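Local coordinates for macrophage migration inhibitory factor (PDB 6LR3), which belongs to the macrophage migration inhibitory factor family of small alpha/beta proteins and assembles as a trimer of identical subunits, at residues Ala30-Pro34 / Val62-Leu68; Met76-Glu81 / Ile95-Phe99. All coordinates share one frame; numbering follows the deposited sequence.

In the fold
Strand 3-8 opens the chain and leads into helix 19-31, whose C-terminal end meets the exit of strand 58-64 in contact 1; this closes a loop of 27 residues that includes strands 39-43 and 48-50. The chain then runs through helix 70-88 into strand 95-101, and contact 2 closes that second, shorter loop. The two follow in series, neither enclosing nor crossing the other, with centres about 13 Å apart. They nevertheless touch: Val-62 N lies 2.9 Å from Arg-98 O across neighbouring strands, and Val-62 CG2 packs against Met-80 SD. Together they tie both helices to one four-stranded sheet.

Contact 1: residues Ala30-Pro34 / Val62-Leu68; sequences ALQKP and VECIGRL
Arg-67 reaches from the turn after strand 58-64 to Leu-31 and Gln-32 at the end of helix 19-31, a worked example of an arginine holding a helix's last carbonyl and the first one beyond it. Arg-67 CB rests 3.9 Å from Leu-31 CD2. CG, anti to the carbonyl carbon, turns at chi2 (-64°), and this bend carries CD past Leu-31 O. Arg-67 NE bonds to Leu-31 O at 2.7 Å, a bent bond (131° at the hydrogen) whose acceptor is tilted out of the guanidinium plane. Arg-67 NH2 gives a nearly straight 2.9 Å bond (174°) to Gln-32 O; the oxygen lies in the guanidinium plane, but the donor stands above the carbonyl plane. Arg-67 NH1 lies 4.0 Å from Lys-33 NZ. Lys-33 CE sits over one face of the guanidinium, near its centre, 3.8 Å from Arg-67 CZ. Lys-33 NZ continues to a weak bond with Ile-65 O and a salt bridge to Glu-119, which probably eases the repulsion between lysine and arginine. Beneath this polar layer Leu-31 divides its methyls, CD1 on Val-62 CG1 (4.1 Å) and CD2 on Leu-68 CD2 (4.0 Å), with Cys-64 SG touching both. The contact fixes the end of helix 19-31 to the exit of strand 58-64; alongside, Leu-31 and Leu-68 meet Met-76 of helix 70-88, and Val-62 and Leu-68 lean on Phe-99 of strand 95-101.

Contact 2: residues Met76-Glu81 / Ile95-Phe99; sequences MARDME and IVIRF. With SO4 (sulfate ion), chain M.
Met-76 begins the run of segment 76-81 of helix 70-88 along strand 95-99 by setting its CB 4.0 Å from Phe-99 CE1, with its CE beside the same ring atom. One residue on, Ala-77 meets the end of that ring: its CB lies 3.9 Å from Phe-99 CZ, and its CA sits at the ring edge, in plane. Its carbonyl O also touches Ile-97 CD1. About one helical turn further on comes Met-80, with CB packed 3.7 Å from Ile-97 CD1. A bend at chi3 (68°) brings Met-80 CE to 3.9 Å from Ile-97 CG2, while Met-80 SD makes a Met-aromatic contact with Phe-99, 5.4 Å from the ring centroid and oblique to it. This is helix-on-sheet packing within a beta-alpha-beta unit, helix 70-88 running back to connect parallel strands 58-64 and 95-101; the axes of the short segments approach to 9.5 Å, with 139° between their N-to-C directions. Glu-81 closes the row with CG 3.9 Å from Ile-95 CG2. Its OE2 accepts from a water that also donates to Ile-95 O, and from Gly-111 N of the third subunit, while OE1 pairs with Arg-92. On the strand's other side, Arg-98 NH1 bonds to O1 of a sulfate ion at 2.7 Å and forms a salt bridge with Glu-63 of the third subunit; the ion, probably from the crystallisation liquor, also binds Arg-98 of both other subunits.

Contact 1: residues Ala30-Pro34 / Val62-Leu68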
loop_
_atom_site.group_PDB
_atom_site.type_symbol
_atom_site.label_atom_id
_atom_site.label_comp_id
_atom_site.label_asym_id
_atom_site.label_seq_id
_atom_site.Cartn_x
_atom_site.Cartn_y
_atom_site.Cartn_z
ATOM N N ALA B 30 -1.243 4.126 21.710
ATOM C CA ALA B 30 -2.238 5.042 21.121
ATOM C C ALA B 30 -3.466 4.269 20.652
ATOM O O ALA B 30 -4.571 4.748 20.882
ATOM C CB ALA B 30 -1.616 5.857 20.016
ATOM N N LEU B 31 -3.291 3.142 19.980
ATOM C CA LEU B 31 -4.409 2.381 19.371
ATOM C C LEU B 31 -5.010 1.396 20.377
ATOM O O LEU B 31 -6.047 0.834 20.062
ATOM C CB LEU B 31 -3.910 1.627 18.137
ATOM C CG LEU B 31 -3.525 2.565 16.984
ATOM C CD1 LEU B 31 -2.828 1.807 15.862
ATOM C CD2 LEU B 31 -4.730 3.273 16.412
ATOM N N GLN B 32 -4.358 1.189 21.539
ATOM C CA GLN B 32 -4.818 0.191 22.540
ATOM C C GLN B 32 -5.113 -1.125 21.833
ATOM O O GLN B 32 -6.224 -1.706 21.992
ATOM C CB GLN B 32 -6.053 0.725 23.273
ATOM C CG GLN B 32 -5.770 1.981 24.070
ATOM C CD GLN B 32 -5.122 1.624 25.367
ATOM O OE1 GLN B 32 -5.815 1.110 26.267
ATOM N NE2 GLN B 32 -3.803 1.879 25.454
ATOM N N LYS B 33 -4.116 -1.632 21.118
ATOM C CA LYS B 33 -4.157 -2.950 20.452
ATOM C C LYS B 33 -3.006 -3.767 21.001
ATOM O O LYS B 33 -1.994 -3.197 21.455
ATOM C CB LYS B 33 -4.025 -2.756 18.931
ATOM C CG LYS B 33 -5.248 -2.157 18.278
ATOM C CD LYS B 33 -6.368 -3.185 18.186
ATOM C CE LYS B 33 -7.523 -2.614 17.417
ATOM N NZ LYS B 33 -8.591 -3.620 17.296
ATOM N N PRO B 34 -3.082 -5.109 20.950
ATOM C CA PRO B 34 -1.989 -5.947 21.426
ATOM C C PRO B 34 -0.742 -5.629 20.597
ATOM O O PRO B 34 -0.820 -5.597 19.375
ATOM C CB PRO B 34 -2.474 -7.372 21.222
ATOM C CG PRO B 34 -3.982 -7.238 21.169
ATOM C CD PRO B 34 -4.232 -5.907 20.492
ATOM N N VAL B 62 -1.730 4.268 8.585
ATOM C CA VAL B 62 -2.111 3.551 9.810
ATOM C C VAL B 62 -3.349 2.739 9.492
ATOM O O VAL B 62 -4.372 3.322 9.265
ATOM C CB VAL B 62 -2.362 4.520 10.969
ATOM C CG1 VAL B 62 -2.806 3.770 12.210
ATOM C CG2 VAL B 62 -1.123 5.382 11.232
ATOM N N GLU B 63 -3.191 1.430 9.356
ATOM C CA GLU B 63 -4.293 0.476 9.118
ATOM C C GLU B 63 -4.678 -0.103 10.476
ATOM O O GLU B 63 -3.813 -0.638 11.173
ATOM C CB GLU B 63 -3.884 -0.597 8.128
ATOM C CG GLU B 63 -3.668 -0.078 6.713
ATOM C CD GLU B 63 -2.962 -1.066 5.798
ATOM O OE1 GLU B 63 -1.724 -1.052 5.799
ATOM O OE2 GLU B 63 -3.664 -1.895 5.142
ATOM N N CYS B 64 -5.937 0.004 10.847
ATOM C CA CYS B 64 -6.393 -0.472 12.170
ATOM C C CYS B 64 -7.856 -0.889 12.095
ATOM O O CYS B 64 -8.634 -0.213 11.421
ATOM C CB CYS B 64 -6.194 0.607 13.222
ATOM S SG CYS B 64 -6.388 -0.012 14.915
ATOM N N ILE B 65 -8.184 -1.979 12.770
ATOM C CA ILE B 65 -9.574 -2.404 13.008
ATOM C C ILE B 65 -10.075 -1.583 14.203
ATOM O O ILE B 65 -9.487 -1.715 15.292
ATOM C CB ILE B 65 -9.660 -3.915 13.271
ATOM C CG1 ILE B 65 -9.071 -4.715 12.102
ATOM C CG2 ILE B 65 -11.131 -4.308 13.534
ATOM C CD1 ILE B 65 -8.847 -6.194 12.461
ATOM N N GLY B 66 -11.080 -0.747 13.993
ATOM C CA GLY B 66 -11.561 0.215 15.001
ATOM C C GLY B 66 -10.544 1.302 15.298
ATOM O O GLY B 66 -9.581 1.441 14.552
ATOM N N ARG B 67 -10.781 2.058 16.372
ATOM C CA ARG B 67 -9.841 3.017 17.002
ATOM C C ARG B 67 -9.674 4.309 16.212
ATOM O O ARG B 67 -9.257 5.286 16.832
ATOM C CB ARG B 67 -8.458 2.389 17.205
ATOM C CG ARG B 67 -8.494 1.083 17.972
ATOM C CD ARG B 67 -9.004 1.316 19.394
ATOM N NE ARG B 67 -8.622 0.136 20.141
ATOM C CZ ARG B 67 -9.350 -0.964 20.251
ATOM N NH1 ARG B 67 -10.552 -1.042 19.704
ATOM N NH2 ARG B 67 -8.862 -2.009 20.898
ATOM N N LEU B 68 -9.931 4.333 14.908
ATOM C CA LEU B 68 -9.680 5.516 14.065
ATOM C C LEU B 68 -10.938 6.379 13.990
ATOM O O LEU B 68 -12.012 5.895 13.597
ATOM C CB LEU B 68 -9.240 5.063 12.683
ATOM C CG LEU B 68 -8.051 4.121 12.682
ATOM C CD1 LEU B 68 -7.659 3.789 11.235
ATOM C CD2 LEU B 68 -6.882 4.719 13.430
#

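Contact 2: residues Met76-Glu81 / Ile95-Phe99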
loop_
_atom_site.group_PDB
_atom_site.type_symbol
_atom_site.label_atom_id
_atom_site.label_comp_id
_atom_site.label_asym_id
_atom_site.label_seq_id
_atom_site.Cartn_x
_atom_site.Cartn_y
_atom_site.Cartn_z
ATOM N N MET B 76 -2.936 11.169 17.128
ATOM C CA MET B 76 -1.924 10.200 16.677
ATOM C C MET B 76 -1.086 10.861 15.598
ATOM O O MET B 76 0.110 10.653 15.620
ATOM C CB MET B 76 -2.571 8.926 16.155
ATOM C CG MET B 76 -3.061 8.105 17.301
ATOM S SD MET B 76 -3.752 6.530 16.753
ATOM C CE MET B 76 -5.259 6.968 15.913
ATOM N N ALA B 77 -1.686 11.616 14.680
ATOM C CA ALA B 77 -0.924 12.302 13.625
ATOM C C ALA B 77 0.141 13.196 14.279
ATOM O O ALA B 77 1.284 13.154 13.859
ATOM C CB ALA B 77 -1.838 13.063 12.722
ATOM N N ARG B 78 -0.232 14.003 15.263
ATOM C CA ARG B 78 0.699 14.959 15.912
ATOM C C ARG B 78 1.820 14.160 16.579
ATOM O O ARG B 78 2.996 14.568 16.465
ATOM C CB ARG B 78 -0.051 15.913 16.850
ATOM C CG ARG B 78 -0.989 16.870 16.125
ATOM C CD ARG B 78 -1.478 18.012 17.027
ATOM N NE ARG B 78 -0.274 18.820 17.201
ATOM C CZ ARG B 78 0.120 19.855 16.436
ATOM N NH1 ARG B 78 -0.699 20.351 15.520
ATOM N NH2 ARG B 78 1.330 20.397 16.606
ATOM N N ASP B 79 1.495 13.066 17.264
ATOM C CA ASP B 79 2.496 12.229 17.963
ATOM C C ASP B 79 3.411 11.571 16.938
ATOM O O ASP B 79 4.618 11.536 17.172
ATOM C CB ASP B 79 1.813 11.209 18.858
ATOM C CG ASP B 79 1.272 11.812 20.143
ATOM O OD1 ASP B 79 1.639 12.975 20.460
ATOM O OD2 ASP B 79 0.486 11.134 20.780
ATOM N N MET B 80 2.855 11.049 15.846
ATOM C CA MET B 80 3.677 10.446 14.760
ATOM C C MET B 80 4.554 11.531 14.137
ATOM O O MET B 80 5.743 11.282 13.945
ATOM C CB MET B 80 2.779 9.791 13.708
ATOM C CG MET B 80 2.143 8.555 14.228
ATOM S SD MET B 80 0.893 7.863 13.061
ATOM C CE MET B 80 1.986 7.354 11.739
ATOM N N GLU B 81 4.000 12.690 13.815
ATOM C CA GLU B 81 4.796 13.795 13.249
ATOM C C GLU B 81 5.966 14.076 14.191
ATOM O O GLU B 81 7.091 14.205 13.712
ATOM C CB GLU B 81 3.956 15.049 13.086
ATOM C CG GLU B 81 3.023 14.977 11.898
ATOM C CD GLU B 81 2.068 16.177 11.894
ATOM O OE1 GLU B 81 2.042 16.913 12.919
ATOM O OE2 GLU B 81 1.398 16.367 10.862
ATOM N N ILE B 95 5.141 16.083 6.006
ATOM C CA ILE B 95 4.560 14.807 6.530
ATOM C C ILE B 95 3.066 14.769 6.225
ATOM O O ILE B 95 2.359 15.680 6.617
ATOM C CB ILE B 95 4.805 14.648 8.040
ATOM C CG1 ILE B 95 6.288 14.727 8.371
ATOM C CG2 ILE B 95 4.176 13.370 8.556
ATOM C CD1 ILE B 95 6.579 14.911 9.854
ATOM N N VAL B 96 2.639 13.664 5.627
ATOM C CA VAL B 96 1.206 13.355 5.422
ATOM C C VAL B 96 0.974 11.946 5.963
ATOM O O VAL B 96 1.780 11.060 5.709
ATOM C CB VAL B 96 0.808 13.481 3.951
ATOM C CG1 VAL B 96 -0.570 12.897 3.681
ATOM C CG2 VAL B 96 0.865 14.935 3.514
ATOM N N ILE B 97 -0.097 11.755 6.692
ATOM C CA ILE B 97 -0.461 10.442 7.289
ATOM C C ILE B 97 -1.911 10.138 6.931
ATOM O O ILE B 97 -2.770 10.976 7.144
ATOM C CB ILE B 97 -0.237 10.421 8.812
ATOM C CG1 ILE B 97 1.170 10.868 9.204
ATOM C CG2 ILE B 97 -0.585 9.043 9.344
ATOM C CD1 ILE B 97 1.321 11.254 10.664
ATOM N N ARG B 98 -2.157 8.955 6.399
ATOM C CA ARG B 98 -3.514 8.482 6.098
ATOM C C ARG B 98 -3.871 7.403 7.114
ATOM O O ARG B 98 -3.111 6.460 7.331
ATOM C CB ARG B 98 -3.608 7.945 4.681
ATOM C CG ARG B 98 -4.966 7.383 4.326
ATOM C CD ARG B 98 -4.996 6.907 2.899
ATOM N NE ARG B 98 -6.185 6.101 2.772
ATOM C CZ ARG B 98 -6.308 5.005 2.063
ATOM N NH1 ARG B 98 -5.338 4.585 1.274
ATOM N NH2 ARG B 98 -7.433 4.308 2.155
ATOM N N PHE B 99 -5.051 7.555 7.699
ATOM C CA PHE B 99 -5.650 6.613 8.661
ATOM C C PHE B 99 -6.658 5.764 7.882
ATOM O O PHE B 99 -7.531 6.297 7.226
ATOM C CB PHE B 99 -6.231 7.400 9.827
ATOM C CG PHE B 99 -5.166 8.149 10.589
ATOM C CD1 PHE B 99 -4.505 7.532 11.633
ATOM C CD2 PHE B 99 -4.781 9.420 10.211
ATOM C CE1 PHE B 99 -3.495 8.202 12.317
ATOM C CE2 PHE B 99 -3.770 10.079 10.897
ATOM C CZ PHE B 99 -3.131 9.467 11.941
HETATM S S SO4 M . -5.900 0.939 0.831
HETATM O O1 SO4 M . -5.258 2.106 0.279
HETATM O O2 SO4 M . -5.610 -0.203 -0.026
HETATM O O3 SO4 M . -7.273 1.141 0.920
HETATM O O4 SO4 M . -5.318 0.681 2.109
HETATM O O HOH W 1 0.795 14.665 8.931
#